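Long-range contacts in branched-chain-amino-acid aminotransferase (Pseudomonas sp. UW4, PDB 6JIF), which catalyses pyridoxal-5'-phosphate-dependent transfer of amino groups between branched-chain amino acids and 2-oxo acids, as a class IV aminotransferase: residues G180-H185 and T328-V333; G141-L146 and I172-Y177; F187-Y192 and I315-H320. All blocks are in the same frame, centred on the assembly; numbering follows the deposited sequence.

Contact 1 (G180-H185 and T328-V333)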
loop_
_atom_site.group_PDB
_atom_site.type_symbol
_atom_site.label_atom_id
_atom_site.label_comp_id
_atom_site.label_asym_id
_atom_site.label_seq_id
_atom_site.Cartn_x
_atom_site.Cartn_y
_atom_site.Cartn_z
ATOM N N GLY B 180 -31.843 0.665 -7.328
ATOM C CA GLY B 180 -32.576 0.297 -8.527
ATOM C C GLY B 180 -32.552 -1.186 -8.850
ATOM O O GLY B 180 -33.287 -1.632 -9.750
ATOM N N GLY B 181 -31.750 -1.958 -8.124
ATOM C CA GLY B 181 -31.576 -3.377 -8.339
ATOM C C GLY B 181 -30.464 -3.690 -9.318
ATOM O O GLY B 181 -29.520 -2.906 -9.463
ATOM N N LEU B 182 -30.617 -4.807 -10.033
ATOM C CA LEU B 182 -29.616 -5.317 -10.965
ATOM C C LEU B 182 -29.812 -4.632 -12.295
ATOM O O LEU B 182 -30.878 -4.769 -12.917
ATOM C CB LEU B 182 -29.783 -6.809 -11.173
ATOM C CG LEU B 182 -29.094 -7.912 -10.438
ATOM C CD1 LEU B 182 -29.443 -9.120 -11.284
ATOM C CD2 LEU B 182 -27.611 -7.747 -10.269
ATOM N N THR B 183 -28.780 -3.926 -12.733
ATOM C CA THR B 183 -28.843 -3.192 -13.977
ATOM C C THR B 183 -27.454 -3.228 -14.555
ATOM O O THR B 183 -26.491 -3.436 -13.800
ATOM C CB THR B 183 -29.277 -1.735 -13.763
ATOM O OG1 THR B 183 -29.643 -1.191 -15.022
ATOM C CG2 THR B 183 -28.103 -0.926 -13.160
ATOM N N PRO B 184 -27.303 -3.119 -15.873
ATOM C CA PRO B 184 -25.938 -3.084 -16.437
ATOM C C PRO B 184 -25.215 -1.765 -16.210
ATOM O O PRO B 184 -25.793 -0.681 -16.290
ATOM C CB PRO B 184 -26.156 -3.274 -17.945
ATOM C CG PRO B 184 -27.616 -3.719 -18.100
ATOM C CD PRO B 184 -28.354 -3.195 -16.908
ATOM N N HIS B 185 -23.898 -1.863 -16.046
ATOM C CA HIS B 185 -23.027 -0.712 -15.861
ATOM C C HIS B 185 -21.899 -0.845 -16.846
ATOM O O HIS B 185 -21.520 -1.967 -17.187
ATOM C CB HIS B 185 -22.396 -0.685 -14.456
ATOM C CG HIS B 185 -23.406 -0.760 -13.389
ATOM N ND1 HIS B 185 -23.890 0.354 -12.749
ATOM C CD2 HIS B 185 -24.131 -1.804 -12.934
ATOM C CE1 HIS B 185 -24.848 -0.001 -11.918
ATOM N NE2 HIS B 185 -25.014 -1.307 -12.009
ATOM N N THR B 328 -29.346 -2.176 -21.215
ATOM C CA THR B 328 -30.557 -1.898 -20.459
ATOM C C THR B 328 -31.106 -3.101 -19.701
ATOM O O THR B 328 -31.913 -2.903 -18.784
ATOM C CB THR B 328 -31.682 -1.412 -21.405
ATOM O OG1 THR B 328 -31.906 -2.432 -22.370
ATOM C CG2 THR B 328 -31.308 -0.094 -22.205
ATOM N N GLU B 329 -30.709 -4.322 -20.052
ATOM C CA GLU B 329 -31.298 -5.511 -19.463
ATOM C C GLU B 329 -30.194 -6.458 -19.014
ATOM O O GLU B 329 -29.218 -6.673 -19.736
ATOM C CB GLU B 329 -32.196 -6.256 -20.453
ATOM C CG GLU B 329 -33.279 -5.383 -21.103
ATOM C CD GLU B 329 -34.468 -6.195 -21.431
ATOM O OE1 GLU B 329 -35.439 -6.165 -20.637
ATOM O OE2 GLU B 329 -34.410 -6.906 -22.460
ATOM N N VAL B 330 -30.386 -7.043 -17.863
ATOM C CA VAL B 330 -29.423 -8.033 -17.365
ATOM C C VAL B 330 -29.738 -9.381 -17.985
ATOM O O VAL B 330 -30.911 -9.772 -18.110
ATOM C CB VAL B 330 -29.422 -8.053 -15.848
ATOM C CG1 VAL B 330 -28.458 -9.155 -15.296
ATOM C CG2 VAL B 330 -29.123 -6.663 -15.326
ATOM N N GLY B 331 -28.693 -10.079 -18.405
ATOM C CA GLY B 331 -28.861 -11.328 -19.100
ATOM C C GLY B 331 -29.324 -12.379 -18.143
ATOM O O GLY B 331 -29.205 -12.237 -16.913
ATOM N N PRO B 332 -29.930 -13.437 -18.697
ATOM C CA PRO B 332 -30.627 -14.425 -17.852
ATOM C C PRO B 332 -29.698 -15.273 -16.999
ATOM O O PRO B 332 -30.107 -15.718 -15.905
ATOM C CB PRO B 332 -31.387 -15.280 -18.867
ATOM C CG PRO B 332 -30.587 -15.160 -20.127
ATOM C CD PRO B 332 -30.068 -13.733 -20.133
ATOM N N VAL B 333 -28.498 -15.567 -17.497
ATOM C CA VAL B 333 -27.594 -16.388 -16.701
ATOM C C VAL B 333 -27.165 -15.617 -15.470
ATOM O O VAL B 333 -27.108 -16.171 -14.370
ATOM C CB VAL B 333 -26.382 -16.859 -17.520
ATOM C CG1 VAL B 333 -25.422 -17.677 -16.577
ATOM C CG2 VAL B 333 -26.854 -17.683 -18.702
HETATM O O HOH W 1 -32.004 -3.122 -15.974
#

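Contact 2 (G141-L146 and I172-Y177)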
loop_
_atom_site.group_PDB
_atom_site.type_symbol
_atom_site.label_atom_id
_atom_site.label_comp_id
_atom_site.label_asym_id
_atom_site.label_seq_id
_atom_site.Cartn_x
_atom_site.Cartn_y
_atom_site.Cartn_z
ATOM N N GLY B 141 -33.580 -6.430 1.509
ATOM C CA GLY B 141 -32.358 -6.535 0.741
ATOM C C GLY B 141 -31.124 -6.068 1.476
ATOM O O GLY B 141 -30.045 -6.001 0.870
ATOM N N GLY B 142 -31.263 -5.703 2.736
ATOM C CA GLY B 142 -30.164 -5.165 3.509
ATOM C C GLY B 142 -29.348 -6.247 4.192
ATOM O O GLY B 142 -29.649 -7.419 4.130
ATOM N N ALA B 143 -28.254 -5.832 4.800
ATOM C CA ALA B 143 -27.375 -6.777 5.498
ATOM C C ALA B 143 -26.577 -6.009 6.530
ATOM O O ALA B 143 -26.502 -4.786 6.498
ATOM C CB ALA B 143 -26.439 -7.493 4.526
ATOM N N LEU B 144 -25.925 -6.735 7.418
ATOM C CA LEU B 144 -24.954 -6.129 8.322
ATOM C C LEU B 144 -23.542 -6.465 7.823
ATOM O O LEU B 144 -23.137 -7.641 7.790
ATOM C CB LEU B 144 -25.179 -6.628 9.748
ATOM C CG LEU B 144 -24.238 -5.966 10.766
ATOM C CD1 LEU B 144 -24.685 -4.501 10.981
ATOM C CD2 LEU B 144 -24.299 -6.732 12.084
ATOM N N TYR B 145 -22.791 -5.455 7.418
ATOM C CA TYR B 145 -21.460 -5.678 6.889
ATOM C C TYR B 145 -20.468 -5.608 8.026
ATOM O O TYR B 145 -20.567 -4.726 8.878
ATOM C CB TYR B 145 -21.136 -4.622 5.847
ATOM C CG TYR B 145 -19.788 -4.730 5.176
ATOM C CD1 TYR B 145 -19.590 -5.584 4.111
ATOM C CD2 TYR B 145 -18.740 -3.930 5.584
ATOM C CE1 TYR B 145 -18.339 -5.654 3.472
ATOM C CE2 TYR B 145 -17.505 -3.998 4.991
ATOM C CZ TYR B 145 -17.308 -4.843 3.932
ATOM O OH TYR B 145 -16.057 -4.861 3.308
ATOM N N LEU B 146 -19.552 -6.568 8.056
ATOM C CA LEU B 146 -18.460 -6.606 9.016
ATOM C C LEU B 146 -17.154 -6.342 8.286
ATOM O O LEU B 146 -16.893 -6.984 7.258
ATOM C CB LEU B 146 -18.373 -7.971 9.683
ATOM C CG LEU B 146 -19.187 -8.161 10.950
ATOM C CD1 LEU B 146 -20.624 -7.951 10.594
ATOM C CD2 LEU B 146 -18.935 -9.626 11.491
ATOM N N ILE B 172 -21.403 -2.205 9.954
ATOM C CA ILE B 172 -22.294 -1.124 9.469
ATOM C C ILE B 172 -23.499 -1.755 8.792
ATOM O O ILE B 172 -23.349 -2.777 8.118
ATOM C CB ILE B 172 -21.590 -0.172 8.473
ATOM C CG1 ILE B 172 -20.952 -0.959 7.318
ATOM C CG2 ILE B 172 -20.544 0.667 9.152
ATOM C CD1 ILE B 172 -20.623 -0.040 6.179
ATOM N N PRO B 173 -24.707 -1.190 8.942
ATOM C CA PRO B 173 -25.833 -1.663 8.143
ATOM C C PRO B 173 -25.643 -1.192 6.705
ATOM O O PRO B 173 -25.156 -0.083 6.458
ATOM C CB PRO B 173 -27.027 -0.975 8.807
ATOM C CG PRO B 173 -26.445 0.337 9.276
ATOM C CD PRO B 173 -25.068 -0.042 9.795
ATOM N N VAL B 174 -25.951 -2.066 5.740
ATOM C CA VAL B 174 -25.759 -1.730 4.330
ATOM C C VAL B 174 -26.999 -2.170 3.566
ATOM O O VAL B 174 -27.788 -3.012 4.030
ATOM C CB VAL B 174 -24.471 -2.369 3.740
ATOM C CG1 VAL B 174 -23.203 -1.857 4.483
ATOM C CG2 VAL B 174 -24.556 -3.913 3.799
ATOM N N GLY B 175 -27.235 -1.503 2.446
ATOM C CA GLY B 175 -28.318 -1.901 1.577
ATOM C C GLY B 175 -27.756 -2.353 0.261
ATOM O O GLY B 175 -26.666 -2.921 0.197
ATOM N N ALA B 176 -28.505 -2.108 -0.806
ATOM C CA ALA B 176 -28.027 -2.407 -2.144
ATOM C C ALA B 176 -26.868 -1.477 -2.448
ATOM O O ALA B 176 -26.929 -0.281 -2.151
ATOM C CB ALA B 176 -29.148 -2.197 -3.168
ATOM N N TYR B 177 -25.823 -2.008 -3.071
ATOM C CA TYR B 177 -24.682 -1.158 -3.391
ATOM C C TYR B 177 -25.071 -0.137 -4.462
ATOM O O TYR B 177 -24.756 1.051 -4.338
ATOM C CB TYR B 177 -23.498 -2.025 -3.834
ATOM C CG TYR B 177 -22.209 -1.253 -4.064
ATOM C CD1 TYR B 177 -21.973 -0.577 -5.265
ATOM C CD2 TYR B 177 -21.225 -1.205 -3.080
ATOM C CE1 TYR B 177 -20.794 0.138 -5.466
ATOM C CE2 TYR B 177 -20.046 -0.507 -3.266
ATOM C CZ TYR B 177 -19.830 0.169 -4.458
ATOM O OH TYR B 177 -18.659 0.877 -4.637
#

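Contact 3 (F187-Y192 and I315-H320)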
loop_
_atom_site.group_PDB
_atom_site.type_symbol
_atom_site.label_atom_id
_atom_site.label_comp_id
_atom_site.label_asym_id
_atom_site.label_seq_id
_atom_site.Cartn_x
_atom_site.Cartn_y
_atom_site.Cartn_z
ATOM N N PHE B 187 -17.839 -0.076 -17.861
ATOM C CA PHE B 187 -16.512 0.061 -17.235
ATOM C C PHE B 187 -15.489 0.366 -18.310
ATOM O O PHE B 187 -15.740 0.116 -19.494
ATOM C CB PHE B 187 -16.102 -1.215 -16.457
ATOM C CG PHE B 187 -17.031 -1.569 -15.306
ATOM C CD1 PHE B 187 -18.231 -2.179 -15.544
ATOM C CD2 PHE B 187 -16.664 -1.269 -13.989
ATOM C CE1 PHE B 187 -19.090 -2.522 -14.471
ATOM C CE2 PHE B 187 -17.479 -1.591 -12.957
ATOM C CZ PHE B 187 -18.725 -2.225 -13.202
ATOM N N GLN B 188 -14.327 0.914 -17.907
ATOM C CA GLN B 188 -13.283 1.355 -18.836
ATOM C C GLN B 188 -11.952 0.665 -18.544
ATOM O O GLN B 188 -11.503 0.656 -17.399
ATOM C CB GLN B 188 -13.068 2.852 -18.725
ATOM C CG GLN B 188 -12.100 3.385 -19.762
ATOM C CD GLN B 188 -11.851 4.838 -19.577
ATOM O OE1 GLN B 188 -11.447 5.299 -18.510
ATOM N NE2 GLN B 188 -12.118 5.607 -20.633
ATOM N N ILE B 189 -11.316 0.108 -19.566
ATOM C CA ILE B 189 -9.957 -0.452 -19.344
ATOM C C ILE B 189 -9.011 0.648 -18.901
ATOM O O ILE B 189 -9.004 1.751 -19.442
ATOM C CB ILE B 189 -9.431 -1.146 -20.615
ATOM C CG1 ILE B 189 -10.273 -2.374 -20.935
ATOM C CG2 ILE B 189 -7.935 -1.516 -20.484
ATOM C CD1 ILE B 189 -10.555 -3.328 -19.770
ATOM N N SER B 190 -8.172 0.346 -17.897
ATOM C CA SER B 190 -7.202 1.317 -17.419
ATOM C C SER B 190 -5.804 0.966 -17.914
ATOM O O SER B 190 -5.475 -0.200 -18.115
ATOM C CB SER B 190 -7.193 1.347 -15.886
ATOM O OG SER B 190 -6.194 2.250 -15.415
ATOM N N SER B 191 -4.987 1.991 -18.113
ATOM C CA SER B 191 -3.573 1.781 -18.429
ATOM C C SER B 191 -2.733 1.604 -17.183
ATOM O O SER B 191 -1.541 1.238 -17.286
ATOM C CB SER B 191 -3.048 2.948 -19.220
ATOM O OG SER B 191 -3.018 4.088 -18.395
ATOM N N TYR B 192 -3.332 1.803 -16.017
ATOM C CA TYR B 192 -2.567 1.710 -14.778
ATOM C C TYR B 192 -2.678 0.328 -14.166
ATOM O O TYR B 192 -3.474 -0.491 -14.593
ATOM C CB TYR B 192 -3.053 2.780 -13.795
ATOM C CG TYR B 192 -2.712 4.187 -14.294
ATOM C CD1 TYR B 192 -1.452 4.710 -14.133
ATOM C CD2 TYR B 192 -3.670 4.963 -14.927
ATOM C CE1 TYR B 192 -1.124 5.981 -14.624
ATOM C CE2 TYR B 192 -3.377 6.233 -15.372
ATOM C CZ TYR B 192 -2.121 6.740 -15.226
ATOM O OH TYR B 192 -1.869 8.013 -15.697
ATOM N N ILE B 315 -17.706 -2.701 -21.924
ATOM C CA ILE B 315 -16.337 -2.337 -21.560
ATOM C C ILE B 315 -15.786 -1.423 -22.644
ATOM O O ILE B 315 -15.804 -1.789 -23.822
ATOM C CB ILE B 315 -15.432 -3.570 -21.408
ATOM C CG1 ILE B 315 -15.948 -4.379 -20.212
ATOM C CG2 ILE B 315 -13.994 -3.125 -21.248
ATOM C CD1 ILE B 315 -15.238 -5.698 -20.027
ATOM N N ASP B 316 -15.279 -0.264 -22.236
ATOM C CA ASP B 316 -14.627 0.675 -23.162
ATOM C C ASP B 316 -13.137 0.344 -23.223
ATOM O O ASP B 316 -12.458 0.291 -22.189
ATOM C CB ASP B 316 -14.841 2.100 -22.674
ATOM C CG ASP B 316 -14.211 3.127 -23.561
ATOM O OD1 ASP B 316 -14.635 3.191 -24.706
ATOM O OD2 ASP B 316 -13.319 3.881 -23.105
ATOM N N TYR B 317 -12.647 0.106 -24.430
ATOM C CA TYR B 317 -11.252 -0.306 -24.656
ATOM C C TYR B 317 -10.795 0.367 -25.953
ATOM O O TYR B 317 -11.481 0.262 -26.976
ATOM C CB TYR B 317 -11.168 -1.826 -24.789
ATOM C CG TYR B 317 -9.756 -2.364 -25.010
ATOM C CD1 TYR B 317 -8.739 -1.945 -24.208
ATOM C CD2 TYR B 317 -9.476 -3.252 -26.064
ATOM C CE1 TYR B 317 -7.448 -2.389 -24.402
ATOM C CE2 TYR B 317 -8.185 -3.728 -26.260
ATOM C CZ TYR B 317 -7.191 -3.281 -25.436
ATOM O OH TYR B 317 -5.910 -3.758 -25.653
ATOM N N ASN B 318 -9.655 1.053 -25.916
ATOM C CA ASN B 318 -9.205 1.823 -27.097
ATOM C C ASN B 318 -10.363 2.656 -27.646
ATOM O O ASN B 318 -10.596 2.694 -28.850
ATOM C CB ASN B 318 -8.657 0.909 -28.184
ATOM C CG ASN B 318 -7.374 0.248 -27.778
ATOM O OD1 ASN B 318 -6.582 0.828 -27.028
ATOM N ND2 ASN B 318 -7.169 -0.977 -28.230
ATOM N N ASP B 319 -11.118 3.272 -26.729
ATOM C CA ASP B 319 -12.223 4.194 -27.046
ATOM C C ASP B 319 -13.320 3.584 -27.933
ATOM O O ASP B 319 -13.941 4.271 -28.753
ATOM C CB ASP B 319 -11.678 5.480 -27.664
ATOM C CG ASP B 319 -11.056 6.399 -26.617
ATOM O OD1 ASP B 319 -10.053 7.066 -26.948
ATOM O OD2 ASP B 319 -11.560 6.428 -25.456
ATOM N N HIS B 320 -13.622 2.313 -27.725
ATOM C CA HIS B 320 -14.812 1.727 -28.310
ATOM C C HIS B 320 -15.487 0.912 -27.224
ATOM O O HIS B 320 -14.808 0.201 -26.495
ATOM C CB HIS B 320 -14.491 0.840 -29.511
ATOM C CG HIS B 320 -13.946 1.609 -30.668
ATOM N ND1 HIS B 320 -12.615 1.948 -30.768
ATOM C CD2 HIS B 320 -14.556 2.144 -31.749
ATOM C CE1 HIS B 320 -12.426 2.643 -31.879
ATOM N NE2 HIS B 320 -13.589 2.777 -32.488
#

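Contact 1 (G180-H185 and T328-V333)
The loop that carries the chain from strand 164-174 to strand 185-189 meets, through L182, T183 and P184, the residues T328-V330 that lead into helix 332-346. V330 meets all three loop residues. Its CG2 presses on the loop backbone, 3.5 Å from the carbonyl O of L182 and 3.7 Å from CA of T183, while CG1 turns to the leucine side chain, where L182 CD1 lies 4.1 Å away and the two side chains cross at about a right angle. CG1 stands anti to the valine's own backbone N (chi1 177°), which leaves CG2 beside that N and directed at the loop. P184 comes in obliquely: its CD packs against V330 CG2 at 3.9 Å, and its CG rests 3.7 Å from the backbone N of E329. G331 holds the N-cap position of the helix, so these apolar contacts fall just before its first turn, and L182 and V330 also share P311 of strand 308-317 as a neighbour. No direct hydrogen bond joins the two segments; a water bridges them instead, donating to the carbonyl O of T328 at 2.8 Å and hydrogen-bonded to T183 OG1 at 3.2 Å.

Contact 2 (G141-L146 and I172-Y177)
Y145 holds CG anti to its backbone nitrogen (chi1 -179°), which leads the ring away from the opposite strand, so that CB comes closest and the ring touches I172 CG1 through CD2; V174, with chi1 -61°, puts CG1 beside its own N, where it meets Y145 CB at 3.7 Å. The other branch, V174 CG2, sits between N and the carbonyl carbon and reaches back to the carbonyl O of A143 at 3.4 Å. I172 lies alongside Y145 and points the same way, its CG1 4.0 Å from Y145 CB and oblique to the ring. These side chains and A143 share one face of an antiparallel ladder. A143 and V174 form a hydrogen-bonded pair, with V174 N to A143 O at 2.9 Å; Y145 and I172 form the next, with Y145 N to I172 O at 2.8 Å, and each pair has its reciprocal bond. Between them L144 faces P173 as a non-hydrogen-bonded pair on the other face, where proline's missing N-H costs the ladder nothing. L144 CD1 comes to within 3.6 Å of the carbonyl O of I172. G142 passes so close to V174 O (CA to O 3.2 Å) that a CB there would be tight. The contact lies at the open end of the beta hairpin 143-153/164-174. The phenol OH of Y145, whose side chain lies about 7 Å from the bound pyridoxal-5'-phosphate, bonds R147, I157 of the second subunit packs on Y145 and I172, strand 76-85 pairs along the far edge of strand 143-153, and L146 packs on helix 117-130.

Contact 3 (F187-Y192 and I315-H320)
Q188 and D316 meet side by side, pointing the same way from adjacent parallel strands: Q188 NE2 donates to D316 OD2 at 3.2 Å, nearly straight at 167°. The oxygen lies almost in the amide plane, but is approached on its anti side, and the amide and carboxylate planes stand 35° apart. The glutamine chain is extended, with CG anti to the backbone N (chi1 -174°), and this carries NE2 out level with the carboxylate. On the opposite face I189 packs across two residues: I189 CD1 touches I315 CG2 at 3.7 Å, and I189 CG1 comes obliquely to the Y317 ring, 3.6 Å from Y317 CD1. The backbone ladder sets this register. D316 N gives its hydrogen to F187 O at 2.8 Å, and D316 O takes that of I189 N at 2.9 Å, so D316 is gripped by both its peptide groups as well as its side chain. Farther out, strand 185-189 also pairs in parallel with strand 227-230, whose I228 packs on F187, I189 and I315, while F224 packs on Q188 and D316. Further along the chain, S190 OG accepts from Y192 N in an ST turn. A leucine in place of Q188 would probably leave D316 OD2 without this amide donor and put a hydrocarbon branch beside a charged oxygen. Q188 and D316 thus make a polar pair on one face, I189, I315 and Y317 an apolar cluster on the other, and the neutral amide probably eases the burial of the carboxylate by a hydrogen bond, without supplying an opposite charge.

Overall arrangement
Contact 2 is the buried one, contact 3 is partly buried and contact 1 lies at the surface. Contacts 2 and 3 are both strand pairings, but antiparallel within a local hairpin of one sheet and parallel between sequence-distant strands of the other; their centres are 30 Å apart, and each reaches the second subunit. Contact 1 sits on the connection between them: segment 180-185 runs on from 172-177 and leads into 187-192, and contact 3 is nested inside the loop that contact 1 closes. The chemistry differs accordingly: a ladder with apolar side chains in contact 2, a ladder plus an amide-carboxylate bond in contact 3, and apolar packing with a water bridge in contact 1.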